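Local coordinates for nucleoprotein (Sendai virus, PDB 6M7D) that encapsidates the viral RNA genome, one copy per six ribonucleotides, in a helical nucleocapsid that shields it from nucleases and serves as template for transcription and replication, at residues R112-G117 against E126-T131; V174-V179 against K190-R195. All blocks are in the same frame, centred on the assembly; numbering follows the deposited sequence.

Contact 1 (R112-G117 against E126-T131); sequences RTKTDG and EYERTT
Arg-112 reaches Glu-128 in a small salt-bridge network at the outer end of the protein's four-stranded mixed sheet, where the loop between strands 99-108 and 118-122 faces the turn from edge strand 125-127 into helix 129-135. The compact side is the pair of buried threonines. The methyl CG2 of Thr-131 lies against Thr-115, 3.8 Å from its CB and 3.9 Å from its CG2, the two short side chains meeting at about a right angle. Threonine suits both places because one small side chain offers a methyl for packing and a hydroxyl for bonding: Thr-131 OG1 is hydrogen-bonded to the backbone N of Val-120, and Thr-115 OG1 accepts a weak bond from Arg-112 NH1.

Toward solvent the contact loosens into charge pairing between long side chains. Glu-128, extended beyond CG, presents OE2 to two cations. Lys-114 NZ stays 3.9 Å from Glu-128 OE2, a long salt bridge, so the pull on the exposed lysine is probably modest; its CD lies above one face of the Arg-112 guanidinium, displaced toward the rim. A bend in the arginine at chi3 (-79°) turns the guanidinium toward the glutamate. Arg-112 NH2 makes the closer salt bridge, 2.7 Å from Glu-128 OE2, but the hydrogen bond is weak, with an N-H...O angle of 120° and the guanidinium and carboxylate planes 61° apart.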
loop_
_atom_site.group_PDB
_atom_site.type_symbol
_atom_site.label_atom_id
_atom_site.label_comp_id
_atom_site.label_asym_id
_atom_site.label_seq_id
_atom_site.Cartn_x
_atom_site.Cartn_y
_atom_site.Cartn_z
ATOM N N ARG A 112 -2.799 -41.547 -7.857
ATOM C CA ARG A 112 -3.992 -40.800 -8.338
ATOM C C ARG A 112 -3.616 -39.835 -9.466
ATOM O O ARG A 112 -2.819 -38.909 -9.219
ATOM C CB ARG A 112 -4.627 -40.012 -7.187
ATOM C CG ARG A 112 -5.227 -38.680 -7.617
ATOM C CD ARG A 112 -5.756 -37.861 -6.457
ATOM N NE ARG A 112 -7.055 -38.330 -5.998
ATOM C CZ ARG A 112 -8.217 -37.900 -6.473
ATOM N NH1 ARG A 112 -8.245 -36.984 -7.426
ATOM N NH2 ARG A 112 -9.348 -38.385 -5.994
ATOM N N THR A 113 -4.175 -40.064 -10.658
ATOM C CA THR A 113 -3.965 -39.190 -11.845
ATOM C C THR A 113 -5.288 -38.496 -12.189
ATOM O O THR A 113 -5.348 -37.830 -13.242
ATOM C CB THR A 113 -3.449 -40.002 -13.038
ATOM O OG1 THR A 113 -3.316 -39.113 -14.148
ATOM C CG2 THR A 113 -4.364 -41.148 -13.410
ATOM N N LYS A 114 -6.293 -38.636 -11.317
ATOM C CA LYS A 114 -7.651 -38.071 -11.543
ATOM C C LYS A 114 -7.598 -36.542 -11.639
ATOM O O LYS A 114 -8.253 -35.993 -12.547
ATOM C CB LYS A 114 -8.585 -38.504 -10.408
ATOM C CG LYS A 114 -8.676 -40.008 -10.183
ATOM C CD LYS A 114 -9.504 -40.385 -8.974
ATOM C CE LYS A 114 -9.512 -41.875 -8.706
ATOM N NZ LYS A 114 -10.270 -42.207 -7.476
ATOM N N THR A 115 -6.824 -35.885 -10.771
ATOM C CA THR A 115 -6.744 -34.398 -10.804
ATOM C C THR A 115 -5.278 -33.955 -10.803
ATOM O O THR A 115 -4.840 -33.364 -9.797
ATOM C CB THR A 115 -7.499 -33.780 -9.621
ATOM O OG1 THR A 115 -6.942 -34.306 -8.416
ATOM C CG2 THR A 115 -8.986 -34.055 -9.660
ATOM N N ASP A 116 -4.571 -34.215 -11.907
ATOM C CA ASP A 116 -3.147 -33.815 -12.063
ATOM C C ASP A 116 -2.317 -34.370 -10.899
ATOM O O ASP A 116 -1.453 -33.628 -10.392
ATOM C CB ASP A 116 -2.997 -32.300 -12.212
ATOM C CG ASP A 116 -3.857 -31.716 -13.320
ATOM O OD1 ASP A 116 -4.441 -32.509 -14.085
ATOM O OD2 ASP A 116 -3.936 -30.475 -13.407
ATOM N N GLY A 117 -2.587 -35.609 -10.479
ATOM C CA GLY A 117 -1.811 -36.216 -9.380
ATOM C C GLY A 117 -1.978 -35.480 -8.062
ATOM O O GLY A 117 -1.266 -35.837 -7.105
ATOM N N GLU A 126 -9.653 -37.061 3.186
ATOM C CA GLU A 126 -9.268 -36.577 1.830
ATOM C C GLU A 126 -10.541 -36.126 1.101
ATOM O O GLU A 126 -11.524 -36.890 1.118
ATOM C CB GLU A 126 -8.553 -37.681 1.049
ATOM C CG GLU A 126 -9.496 -38.706 0.447
ATOM C CD GLU A 126 -8.836 -39.673 -0.522
ATOM O OE1 GLU A 126 -7.602 -39.594 -0.683
ATOM O OE2 GLU A 126 -9.557 -40.499 -1.114
ATOM N N TYR A 127 -10.512 -34.950 0.464
ATOM C CA TYR A 127 -11.711 -34.415 -0.238
ATOM C C TYR A 127 -11.504 -34.433 -1.757
ATOM O O TYR A 127 -10.503 -33.864 -2.231
ATOM C CB TYR A 127 -11.975 -32.973 0.205
ATOM C CG TYR A 127 -11.874 -32.731 1.690
ATOM C CD1 TYR A 127 -10.648 -32.746 2.335
ATOM C CD2 TYR A 127 -13.001 -32.477 2.452
ATOM C CE1 TYR A 127 -10.545 -32.523 3.697
ATOM C CE2 TYR A 127 -12.917 -32.251 3.816
ATOM C CZ TYR A 127 -11.683 -32.275 4.441
ATOM O OH TYR A 127 -11.593 -32.053 5.785
ATOM N N GLU A 128 -12.442 -35.043 -2.491
ATOM C CA GLU A 128 -12.375 -35.085 -3.979
ATOM C C GLU A 128 -13.273 -34.008 -4.603
ATOM O O GLU A 128 -12.958 -33.566 -5.724
ATOM C CB GLU A 128 -12.684 -36.486 -4.512
ATOM C CG GLU A 128 -11.627 -37.513 -4.145
ATOM C CD GLU A 128 -11.933 -38.931 -4.595
ATOM O OE1 GLU A 128 -13.072 -39.176 -5.040
ATOM O OE2 GLU A 128 -11.030 -39.787 -4.499
ATOM N N ARG A 129 -14.371 -33.643 -3.932
ATOM C CA ARG A 129 -15.297 -32.613 -4.481
ATOM C C ARG A 129 -14.542 -31.285 -4.580
ATOM O O ARG A 129 -14.656 -30.606 -5.618
ATOM C CB ARG A 129 -16.535 -32.474 -3.592
ATOM C CG ARG A 129 -17.429 -33.707 -3.594
ATOM C CD ARG A 129 -18.679 -33.547 -2.749
ATOM N NE ARG A 129 -19.466 -34.771 -2.723
ATOM C CZ ARG A 129 -20.547 -34.952 -1.973
ATOM N NH1 ARG A 129 -21.198 -36.103 -2.018
ATOM N NH2 ARG A 129 -20.974 -33.983 -1.184
ATOM N N THR A 130 -13.772 -30.966 -3.536
ATOM C CA THR A 130 -12.941 -29.771 -3.476
ATOM C C THR A 130 -11.780 -29.871 -4.452
ATOM O O THR A 130 -11.383 -28.876 -5.065
ATOM C CB THR A 130 -12.423 -29.563 -2.053
ATOM O OG1 THR A 130 -13.530 -29.395 -1.161
ATOM C CG2 THR A 130 -11.535 -28.337 -1.975
ATOM N N THR A 131 -11.238 -31.075 -4.629
ATOM C CA THR A 131 -10.092 -31.249 -5.510
ATOM C C THR A 131 -10.475 -31.053 -6.970
ATOM O O THR A 131 -9.731 -30.427 -7.729
ATOM C CB THR A 131 -9.474 -32.626 -5.297
ATOM O OG1 THR A 131 -9.230 -32.823 -3.900
ATOM C CG2 THR A 131 -8.170 -32.724 -6.038
#

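Contact 2 (V174-V179 against K190-R195); sequences VWIVLV and KGFFNR. With nucleotides of chain B.
At the RNA-binding site, two successive helices, 163-181 and 188-202, meet through Ile-176 and Val-177 on one and Phe-192 and Arg-195 on the other. Ile-176 turns its CG2 methyl into the partner helix, 3.4 Å from Phe-192 CD2 and equally near Arg-195 CB. A chi1 of 173° sends the Phe-192 ring away from its own backbone N and toward helix 163-181, where Val-177 CG2 comes 3.5 Å from Phe-192 CD2. Branched aliphatic residues suit this buried surface, their methyls meeting the ring obliquely at its CD2-CE2 side.

The pair belongs to the helical body of the protein: over these segments the axes come within 8.6 Å and run nearer antiparallel than parallel, at 128°. Helix 213-225 extends the same core, with Ile-219 and Met-223 touching Val-177 and Val-216 touching Phe-192.

Arg-195 joins this core to the RNA. Its aliphatic part is packed, Arg-195 CG lying 4.0 Å from Val-179 CG1, and bends at chi2 and chi3 then lead the guanidinium away from helix 163-181 to nucleotide U6 of chain B. A long cationic side chain with an apolar stem meets both demands. Arg-195 NH2 makes weak hydrogen bonds to phosphate oxygen OP2 of U6 and, at 3.1 Å, to its O5', while Tyr-260, another RNA-binding residue, forms a cation-pi contact with the arginine. Asn-194, one residue earlier, adds a neutral donor: Asn-194 ND2 bonds to the same U6 OP2 at 2.6 Å, with an N-H...O angle of 145°.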
loop_
_atom_site.group_PDB
_atom_site.type_symbol
_atom_site.label_atom_id
_atom_site.label_comp_id
_atom_site.label_asym_id
_atom_site.label_seq_id
_atom_site.Cartn_x
_atom_site.Cartn_y
_atom_site.Cartn_z
ATOM N N VAL A 174 1.443 -9.452 -6.660
ATOM C CA VAL A 174 0.244 -9.294 -5.836
ATOM C C VAL A 174 0.414 -8.123 -4.873
ATOM O O VAL A 174 -0.490 -7.291 -4.692
ATOM C CB VAL A 174 -0.066 -10.607 -5.098
ATOM C CG1 VAL A 174 -1.238 -10.430 -4.160
ATOM C CG2 VAL A 174 -0.345 -11.709 -6.091
ATOM N N TRP A 175 1.590 -8.016 -4.265
ATOM C CA TRP A 175 1.850 -6.892 -3.371
ATOM C C TRP A 175 1.858 -5.561 -4.122
ATOM O O TRP A 175 1.368 -4.539 -3.617
ATOM C CB TRP A 175 3.168 -7.124 -2.646
ATOM C CG TRP A 175 3.081 -8.168 -1.599
ATOM C CD1 TRP A 175 3.107 -9.512 -1.781
ATOM C CD2 TRP A 175 2.948 -7.958 -0.198
ATOM N NE1 TRP A 175 3.002 -10.156 -0.582
ATOM C CE2 TRP A 175 2.901 -9.222 0.409
ATOM C CE3 TRP A 175 2.865 -6.823 0.605
ATOM C CZ2 TRP A 175 2.778 -9.381 1.772
ATOM C CZ3 TRP A 175 2.741 -6.986 1.955
ATOM C CH2 TRP A 175 2.706 -8.252 2.527
ATOM N N ILE A 176 2.419 -5.550 -5.330
ATOM C CA ILE A 176 2.416 -4.337 -6.138
ATOM C C ILE A 176 0.990 -3.916 -6.443
ATOM O O ILE A 176 0.677 -2.722 -6.504
ATOM C CB ILE A 176 3.234 -4.544 -7.424
ATOM C CG1 ILE A 176 4.707 -4.721 -7.096
ATOM C CG2 ILE A 176 3.102 -3.357 -8.331
ATOM C CD1 ILE A 176 5.514 -5.203 -8.250
ATOM N N VAL A 177 0.100 -4.887 -6.642
ATOM C CA VAL A 177 -1.315 -4.558 -6.764
ATOM C C VAL A 177 -1.794 -3.852 -5.507
ATOM O O VAL A 177 -2.421 -2.791 -5.579
ATOM C CB VAL A 177 -2.151 -5.814 -7.053
ATOM C CG1 VAL A 177 -3.616 -5.483 -6.951
ATOM C CG2 VAL A 177 -1.831 -6.361 -8.422
ATOM N N LEU A 178 -1.477 -4.411 -4.338
ATOM C CA LEU A 178 -1.901 -3.778 -3.089
ATOM C C LEU A 178 -1.436 -2.331 -2.986
ATOM O O LEU A 178 -2.072 -1.526 -2.300
ATOM C CB LEU A 178 -1.398 -4.563 -1.876
ATOM C CG LEU A 178 -1.853 -3.981 -0.531
ATOM C CD1 LEU A 178 -3.351 -4.071 -0.408
ATOM C CD2 LEU A 178 -1.185 -4.632 0.653
ATOM N N VAL A 179 -0.328 -1.985 -3.643
ATOM C CA VAL A 179 0.198 -0.620 -3.533
ATOM C C VAL A 179 -0.886 0.421 -3.812
ATOM O O VAL A 179 -0.962 1.451 -3.134
ATOM C CB VAL A 179 1.412 -0.414 -4.457
ATOM C CG1 VAL A 179 1.853 1.035 -4.433
ATOM C CG2 VAL A 179 2.548 -1.278 -4.031
ATOM N N LYS A 190 -2.195 1.482 -14.261
ATOM C CA LYS A 190 -1.051 2.326 -14.575
ATOM C C LYS A 190 -0.042 2.324 -13.436
ATOM O O LYS A 190 1.164 2.169 -13.657
ATOM C CB LYS A 190 -1.538 3.742 -14.872
ATOM C CG LYS A 190 -0.453 4.717 -15.240
ATOM C CD LYS A 190 -0.697 6.067 -14.597
ATOM C CE LYS A 190 0.584 6.876 -14.533
ATOM N NZ LYS A 190 1.649 6.159 -13.773
ATOM N N GLY A 191 -0.524 2.489 -12.204
ATOM C CA GLY A 191 0.373 2.498 -11.066
ATOM C C GLY A 191 1.023 1.153 -10.830
ATOM O O GLY A 191 2.172 1.077 -10.391
ATOM N N PHE A 192 0.304 0.074 -11.136
ATOM C CA PHE A 192 0.884 -1.253 -11.016
ATOM C C PHE A 192 2.057 -1.412 -11.957
ATOM O O PHE A 192 3.113 -1.908 -11.563
ATOM C CB PHE A 192 -0.153 -2.338 -11.306
ATOM C CG PHE A 192 0.436 -3.720 -11.372
ATOM C CD1 PHE A 192 0.900 -4.242 -12.562
ATOM C CD2 PHE A 192 0.553 -4.484 -10.233
ATOM C CE1 PHE A 192 1.458 -5.493 -12.608
ATOM C CE2 PHE A 192 1.111 -5.733 -10.282
ATOM C CZ PHE A 192 1.557 -6.236 -11.469
ATOM N N PHE A 193 1.886 -1.029 -13.218
ATOM C CA PHE A 193 2.977 -1.241 -14.161
ATOM C C PHE A 193 4.115 -0.263 -13.911
ATOM O O PHE A 193 5.285 -0.585 -14.146
ATOM C CB PHE A 193 2.445 -1.165 -15.584
ATOM C CG PHE A 193 1.612 -2.346 -15.949
ATOM C CD1 PHE A 193 2.158 -3.612 -15.936
ATOM C CD2 PHE A 193 0.276 -2.207 -16.252
ATOM C CE1 PHE A 193 1.393 -4.708 -16.245
ATOM C CE2 PHE A 193 -0.490 -3.303 -16.562
ATOM C CZ PHE A 193 0.069 -4.551 -16.559
ATOM N N ASN A 194 3.798 0.908 -13.360
ATOM C CA ASN A 194 4.843 1.831 -12.944
ATOM C C ASN A 194 5.677 1.245 -11.811
ATOM O O ASN A 194 6.907 1.356 -11.816
ATOM C CB ASN A 194 4.213 3.159 -12.538
ATOM C CG ASN A 194 5.238 4.225 -12.231
ATOM O OD1 ASN A 194 6.111 4.516 -13.046
ATOM N ND2 ASN A 194 5.128 4.827 -11.053
ATOM N N ARG A 195 4.998 0.667 -10.816
ATOM C CA ARG A 195 5.673 0.000 -9.670
ATOM C C ARG A 195 6.427 -1.243 -10.161
ATOM O O ARG A 195 7.565 -1.464 -9.712
ATOM C CB ARG A 195 4.646 -0.394 -8.604
ATOM C CG ARG A 195 4.312 0.712 -7.614
ATOM C CD ARG A 195 5.539 1.487 -7.173
ATOM N NE ARG A 195 5.720 2.704 -7.950
ATOM C CZ ARG A 195 6.892 3.277 -8.188
ATOM N NH1 ARG A 195 8.003 2.734 -7.720
ATOM N NH2 ARG A 195 6.953 4.384 -8.904
ATOM P P U B 6 7.310 7.617 -9.852
ATOM O OP1 U B 6 8.057 7.582 -11.119
ATOM O OP2 U B 6 6.087 6.814 -9.718
ATOM O "O5'" U B 6 8.294 7.220 -8.675
ATOM C "C5'" U B 6 9.427 8.013 -8.362
ATOM C "C4'" U B 6 9.969 7.675 -7.002
ATOM O "O4'" U B 6 9.099 8.219 -5.979
ATOM C "C3'" U B 6 10.040 6.201 -6.661
ATOM O "O3'" U B 6 11.134 5.519 -7.265
ATOM C "C2'" U B 6 10.068 6.227 -5.139
ATOM O "O2'" U B 6 11.354 6.585 -4.662
ATOM C "C1'" U B 6 9.111 7.384 -4.843
ATOM N N1 U B 6 7.734 6.906 -4.556
ATOM C C2 U B 6 7.421 6.598 -3.247
ATOM O O2 U B 6 8.200 6.717 -2.331
ATOM N N3 U B 6 6.162 6.140 -3.019
ATOM C C4 U B 6 5.188 5.948 -3.959
ATOM O O4 U B 6 4.096 5.526 -3.597
ATOM C C5 U B 6 5.577 6.281 -5.292
ATOM C C6 U B 6 6.800 6.733 -5.538
#

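How the contacts relate
From the N terminus the chain passes two short helices, lays down strand 33-40, runs through three helices and returns to the sheet as strand 99-108 before entering contact 1. This contact closes a short excursion: strand 118-122 and the start of 125-127 lie between its segments, so it ties the loop before that hairpin to the chain leading into helix 129-135. After helix 154-160, contact 2 closes the connection between helices 163-181 and 188-202. The two loops follow in series, neither nested nor crossed. Their centres are 34 Å apart and they do not touch: contact 1 belongs to the sheet's periphery, its nearest atom about 35 Å from the RNA, contact 2 to the helical interior bordering it.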